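Long-range contact in mitotic checkpoint control protein kinase BUB1 (Drosophila melanogaster, PDB 6JKK), which is a mitotic checkpoint protein kinase of the kinetochore that probably phosphorylates CENP-E as microtubule attachment changes from lateral to end-on: residues 253-261 with 291-299. Numbering follows the deposited sequence.
Sequences VSVMHVLLF and WENIFRTLL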
ATOM      1  N   VAL A 253     -10.973   0.081   2.291  1.00 18.58           N
ATOM      2  CA  VAL A 253     -12.245  -0.585   2.012  1.00 16.44           C
ATOM      3  C   VAL A 253     -12.238  -1.204   0.623  1.00 21.31           C
ATOM      4  O   VAL A 253     -12.693  -2.337   0.437  1.00 18.32           O
ATOM      5  CB  VAL A 253     -13.442   0.377   2.147  1.00 21.43           C
ATOM      6  CG1 VAL A 253     -14.735  -0.312   1.745  1.00 24.27           C
ATOM      7  CG2 VAL A 253     -13.555   0.867   3.566  1.00 24.09           C
ATOM      8  N   SER A 254     -11.715  -0.463  -0.351  1.00 19.16           N
ATOM      9  CA  SER A 254     -11.689  -0.945  -1.724  1.00 15.62           C
ATOM     10  C   SER A 254     -10.916  -2.263  -1.797  1.00 16.36           C
ATOM     11  O   SER A 254     -11.302  -3.172  -2.533  1.00 15.82           O
ATOM     12  CB  SER A 254     -11.081   0.102  -2.664  1.00 20.36           C
ATOM     13  OG  SER A 254      -9.673  -0.044  -2.744  1.00 34.02           O
ATOM     14  N   VAL A 255      -9.843  -2.379  -1.013  1.00 15.03           N
ATOM     15  CA  VAL A 255      -9.057  -3.615  -0.990  1.00 17.79           C
ATOM     16  C   VAL A 255      -9.829  -4.753  -0.313  1.00 16.57           C
ATOM     17  O   VAL A 255      -9.844  -5.885  -0.804  1.00 17.02           O
ATOM     18  CB  VAL A 255      -7.702  -3.428  -0.281  1.00 17.18           C
ATOM     19  CG1 VAL A 255      -6.934  -4.743  -0.269  1.00 16.04           C
ATOM     20  CG2 VAL A 255      -6.879  -2.364  -0.981  1.00 12.78           C
ATOM     21  N   MET A 256     -10.460  -4.454   0.819  1.00 16.21           N
ATOM     22  CA  MET A 256     -11.275  -5.452   1.508  1.00 13.28           C
ATOM     23  C   MET A 256     -12.376  -5.949   0.578  1.00 16.34           C
ATOM     24  O   MET A 256     -12.691  -7.137   0.560  1.00 15.97           O
ATOM     25  CB  MET A 256     -11.899  -4.874   2.782  1.00 13.88           C
ATOM     26  CG  MET A 256     -10.904  -4.387   3.824  1.00 19.56           C
ATOM     27  SD  MET A 256     -11.825  -3.736   5.231  1.00 19.55           S
ATOM     28  CE  MET A 256     -10.467  -3.157   6.264  1.00 19.26           C
ATOM     29  N   HIS A 257     -12.943  -5.036  -0.207  1.00 15.34           N
ATOM     30  CA  HIS A 257     -14.020  -5.369  -1.142  1.00 17.39           C
ATOM     31  C   HIS A 257     -13.566  -6.339  -2.236  1.00 18.71           C
ATOM     32  O   HIS A 257     -14.294  -7.273  -2.593  1.00 19.88           O
ATOM     33  CB  HIS A 257     -14.581  -4.085  -1.769  1.00 19.07           C
ATOM     34  CG  HIS A 257     -15.829  -4.287  -2.568  1.00 19.20           C
ATOM     35  ND1 HIS A 257     -15.819  -4.793  -3.850  1.00 19.14           N
ATOM     36  CD2 HIS A 257     -17.128  -4.033  -2.275  1.00 22.18           C
ATOM     37  CE1 HIS A 257     -17.058  -4.856  -4.308  1.00 24.18           C
ATOM     38  NE2 HIS A 257     -17.872  -4.400  -3.371  1.00 25.47           N
ATOM     39  N   VAL A 258     -12.373  -6.109  -2.778  1.00 15.98           N
ATOM     40  CA  VAL A 258     -11.838  -6.985  -3.826  1.00 20.63           C
ATOM     41  C   VAL A 258     -11.575  -8.385  -3.275  1.00 17.12           C
ATOM     42  O   VAL A 258     -11.844  -9.387  -3.944  1.00 17.89           O
ATOM     43  CB  VAL A 258     -10.546  -6.402  -4.449  1.00 27.49           C
ATOM     44  CG1 VAL A 258      -9.969  -7.355  -5.480  1.00 32.88           C
ATOM     45  CG2 VAL A 258     -10.838  -5.077  -5.105  1.00 29.67           C
ATOM     46  N   LEU A 259     -11.059  -8.448  -2.046  1.00 14.25           N
ATOM     47  CA  LEU A 259     -10.743  -9.720  -1.411  1.00 18.16           C
ATOM     48  C   LEU A 259     -12.016 -10.515  -1.133  1.00 17.03           C
ATOM     49  O   LEU A 259     -12.090 -11.710  -1.424  1.00 17.46           O
ATOM     50  CB  LEU A 259      -9.975  -9.487  -0.102  1.00 15.04           C
ATOM     51  CG  LEU A 259      -8.624  -8.773  -0.207  1.00 16.38           C
ATOM     52  CD1 LEU A 259      -7.968  -8.645   1.160  1.00 17.20           C
ATOM     53  CD2 LEU A 259      -7.716  -9.520  -1.150  1.00 14.38           C
ATOM     54  N   LEU A 260     -13.014  -9.842  -0.568  1.00 17.54           N
ATOM     55  CA  LEU A 260     -14.279 -10.486  -0.203  1.00 21.63           C
ATOM     56  C   LEU A 260     -15.094 -10.955  -1.409  1.00 23.09           C
ATOM     57  O   LEU A 260     -15.690 -12.042  -1.388  1.00 23.39           O
ATOM     58  CB  LEU A 260     -15.138  -9.527   0.628  1.00 24.48           C
ATOM     59  CG  LEU A 260     -14.966  -9.442   2.143  1.00 33.64           C
ATOM     60  CD1 LEU A 260     -15.895  -8.397   2.731  1.00 32.46           C
ATOM     61  CD2 LEU A 260     -15.227 -10.797   2.785  1.00 33.48           C
ATOM     62  N   PHE A 261     -15.133 -10.130  -2.451  1.00 23.12           N
ATOM     63  CA  PHE A 261     -16.113 -10.312  -3.513  1.00 23.32           C
ATOM     64  C   PHE A 261     -15.519 -10.654  -4.880  1.00 26.13           C
ATOM     65  O   PHE A 261     -16.244 -11.064  -5.789  1.00 28.69           O
ATOM     66  CB  PHE A 261     -17.029  -9.079  -3.603  1.00 21.30           C
ATOM     67  CG  PHE A 261     -17.783  -8.789  -2.328  1.00 24.53           C
ATOM     68  CD1 PHE A 261     -18.628  -9.747  -1.773  1.00 31.98           C
ATOM     69  CD2 PHE A 261     -17.656  -7.559  -1.695  1.00 25.30           C
ATOM     70  CE1 PHE A 261     -19.325  -9.488  -0.599  1.00 38.41           C
ATOM     71  CE2 PHE A 261     -18.346  -7.288  -0.524  1.00 29.29           C
ATOM     72  CZ  PHE A 261     -19.181  -8.253   0.028  1.00 34.76           C
ATOM     73  N   TRP A 291     -19.004  -6.605   8.904  1.00 19.45           N
ATOM     74  CA  TRP A 291     -18.495  -6.022   7.666  1.00 20.06           C
ATOM     75  C   TRP A 291     -19.176  -4.690   7.380  1.00 19.83           C
ATOM     76  O   TRP A 291     -18.522  -3.731   6.962  1.00 20.66           O
ATOM     77  CB  TRP A 291     -18.686  -6.972   6.478  1.00 18.28           C
ATOM     78  CG  TRP A 291     -17.721  -8.126   6.467  1.00 19.15           C
ATOM     79  CD1 TRP A 291     -18.026  -9.454   6.591  1.00 20.87           C
ATOM     80  CD2 TRP A 291     -16.295  -8.051   6.343  1.00 16.34           C
ATOM     81  NE1 TRP A 291     -16.874 -10.208   6.550  1.00 18.80           N
ATOM     82  CE2 TRP A 291     -15.798  -9.369   6.394  1.00 19.94           C
ATOM     83  CE3 TRP A 291     -15.388  -6.998   6.191  1.00 19.20           C
ATOM     84  CZ2 TRP A 291     -14.437  -9.661   6.298  1.00 15.62           C
ATOM     85  CZ3 TRP A 291     -14.035  -7.287   6.093  1.00 16.20           C
ATOM     86  CH2 TRP A 291     -13.573  -8.608   6.148  1.00 17.83           C
ATOM     87  N   GLU A 292     -20.484  -4.629   7.608  1.00 20.73           N
ATOM     88  CA  GLU A 292     -21.209  -3.377   7.406  1.00 27.32           C
ATOM     89  C   GLU A 292     -20.706  -2.276   8.352  1.00 28.11           C
ATOM     90  O   GLU A 292     -20.562  -1.125   7.935  1.00 26.25           O
ATOM     91  CB  GLU A 292     -22.724  -3.587   7.499  1.00 23.83           C
ATOM     92  CG  GLU A 292     -23.287  -4.368   6.305  1.00 28.88           C
ATOM     93  CD  GLU A 292     -24.794  -4.544   6.346  1.00 42.71           C
ATOM     94  OE1 GLU A 292     -25.394  -4.320   7.417  1.00 45.35           O
ATOM     95  OE2 GLU A 292     -25.373  -4.917   5.303  1.00 46.85           O
ATOM     96  N   ASN A 293     -20.416  -2.635   9.605  1.00 25.46           N
ATOM     97  CA  ASN A 293     -19.771  -1.713  10.543  1.00 25.47           C
ATOM     98  C   ASN A 293     -18.453  -1.182   9.988  1.00 26.48           C
ATOM     99  O   ASN A 293     -18.215   0.026   9.955  1.00 22.69           O
ATOM    100  CB  ASN A 293     -19.496  -2.395  11.895  1.00 29.61           C
ATOM    101  CG  ASN A 293     -20.707  -2.406  12.821  1.00 35.57           C
ATOM    102  OD1 ASN A 293     -21.728  -1.769  12.553  1.00 35.74           O
ATOM    103  ND2 ASN A 293     -20.584  -3.124  13.936  1.00 33.04           N
ATOM    104  N   ILE A 294     -17.587  -2.103   9.573  1.00 24.29           N
ATOM    105  CA  ILE A 294     -16.271  -1.749   9.058  1.00 21.17           C
ATOM    106  C   ILE A 294     -16.359  -0.831   7.837  1.00 21.08           C
ATOM    107  O   ILE A 294     -15.706   0.213   7.797  1.00 22.97           O
ATOM    108  CB  ILE A 294     -15.448  -3.011   8.714  1.00 18.82           C
ATOM    109  CG1 ILE A 294     -15.193  -3.840   9.977  1.00 22.74           C
ATOM    110  CG2 ILE A 294     -14.122  -2.626   8.051  1.00 18.02           C
ATOM    111  CD1 ILE A 294     -14.686  -5.249   9.690  1.00 24.83           C
ATOM    112  N   PHE A 295     -17.172  -1.214   6.858  1.00 20.55           N
ATOM    113  CA  PHE A 295     -17.317  -0.428   5.636  1.00 18.20           C
ATOM    114  C   PHE A 295     -17.905   0.952   5.940  1.00 21.12           C
ATOM    115  O   PHE A 295     -17.405   1.969   5.451  1.00 21.05           O
ATOM    116  CB  PHE A 295     -18.198  -1.163   4.616  1.00 21.60           C
ATOM    117  CG  PHE A 295     -17.609  -2.459   4.109  1.00 21.81           C
ATOM    118  CD1 PHE A 295     -16.295  -2.812   4.393  1.00 24.41           C
ATOM    119  CD2 PHE A 295     -18.385  -3.322   3.338  1.00 24.39           C
ATOM    120  CE1 PHE A 295     -15.760  -4.006   3.921  1.00 24.27           C
ATOM    121  CE2 PHE A 295     -17.863  -4.516   2.864  1.00 25.84           C
ATOM    122  CZ  PHE A 295     -16.548  -4.857   3.155  1.00 26.70           C
ATOM    123  N   ARG A 296     -18.954   0.988   6.758  1.00 19.86           N
ATOM    124  CA  ARG A 296     -19.625   2.248   7.073  1.00 20.68           C
ATOM    125  C   ARG A 296     -18.710   3.204   7.832  1.00 22.03           C
ATOM    126  O   ARG A 296     -18.685   4.407   7.560  1.00 23.59           O
ATOM    127  CB  ARG A 296     -20.906   2.002   7.872  1.00 23.76           C
ATOM    128  CG  ARG A 296     -21.765   3.247   8.044  1.00 28.63           C
ATOM    129  CD  ARG A 296     -23.031   2.976   8.853  1.00 37.89           C
ATOM    130  NE  ARG A 296     -23.336   1.555   8.992  1.00 45.67           N
ATOM    131  CZ  ARG A 296     -23.055   0.833  10.076  1.00 48.30           C
ATOM    132  NH1 ARG A 296     -22.457   1.396  11.118  1.00 52.96           N
ATOM    133  NH2 ARG A 296     -23.367  -0.452  10.118  1.00 52.39           N
ATOM    134  N   THR A 297     -17.953   2.656   8.777  1.00 25.13           N
ATOM    135  CA  THR A 297     -17.068   3.455   9.618  1.00 24.00           C
ATOM    136  C   THR A 297     -15.922   4.049   8.808  1.00 20.76           C
ATOM    137  O   THR A 297     -15.528   5.205   9.009  1.00 23.36           O
ATOM    138  CB  THR A 297     -16.501   2.603  10.758  1.00 22.69           C
ATOM    139  OG1 THR A 297     -17.580   2.119  11.565  1.00 22.48           O
ATOM    140  CG2 THR A 297     -15.557   3.410  11.625  1.00 24.97           C
ATOM    141  N   LEU A 298     -15.381   3.255   7.890  1.00 17.45           N
ATOM    142  CA  LEU A 298     -14.228   3.695   7.114  1.00 16.62           C
ATOM    143  C   LEU A 298     -14.617   4.604   5.948  1.00 23.37           C
ATOM    144  O   LEU A 298     -13.803   5.406   5.491  1.00 20.14           O
ATOM    145  CB  LEU A 298     -13.426   2.492   6.612  1.00 15.30           C
ATOM    146  CG  LEU A 298     -12.648   1.663   7.638  1.00 21.03           C
ATOM    147  CD1 LEU A 298     -12.141   0.361   7.023  1.00 16.97           C
ATOM    148  CD2 LEU A 298     -11.488   2.462   8.196  1.00 18.22           C
ATOM    149  N   LEU A 299     -15.855   4.480   5.471  1.00 17.70           N
ATOM    150  CA  LEU A 299     -16.319   5.288   4.341  1.00 18.39           C
ATOM    151  C   LEU A 299     -16.980   6.597   4.759  1.00 26.65           C
ATOM    152  O   LEU A 299     -17.005   7.563   3.990  1.00 24.51           O
ATOM    153  CB  LEU A 299     -17.307   4.495   3.481  1.00 19.78           C
ATOM    154  CG  LEU A 299     -16.746   3.381   2.604  1.00 22.04           C
ATOM    155  CD1 LEU A 299     -17.864   2.653   1.885  1.00 23.51           C
ATOM    156  CD2 LEU A 299     -15.772   3.966   1.604  1.00 22.61           C
TER
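Met256 meets Phe295 and Ile294 with its CG beside its own backbone N (chi1 -61°) and the chain fully extended beyond, which sets the side chain as a knob into the hole formed by Trp291, Ile294, Phe295 and Leu298. Segments 253-261 and 291-299, parts of helices 246-261 and 288-299, run roughly antiparallel (151°) in the helical C-lobe of the protein kinase fold, the segment axes 10.8 Å apart at closest. SD lies 3.8 Å from Ile294 CG2 and beside the edge of the Phe295 ring, a Met-aromatic contact, while CE continues to Leu298 CD1. At one end of the interface Val253 divides its branches: CG1 leans obliquely on Phe295, and CG2 presses tightly against Leu298, 3.5 Å from its CB. No hydrogen bond crosses between the segments; the joint is buried and apolar. Helix 156-175 backs it through Met160 on Trp291, whose NE1 is hydrogen-bonded to Glu156. Towards the other end, Leu260 and Trp291 extend toward each other from the two helices. Leu260 CD1 touches the rim of Phe295 at CZ (3.6 Å) and makes a CH-pi contact over the Trp291 six-membered ring, 3.6 Å from the centroid and 11° off the normal.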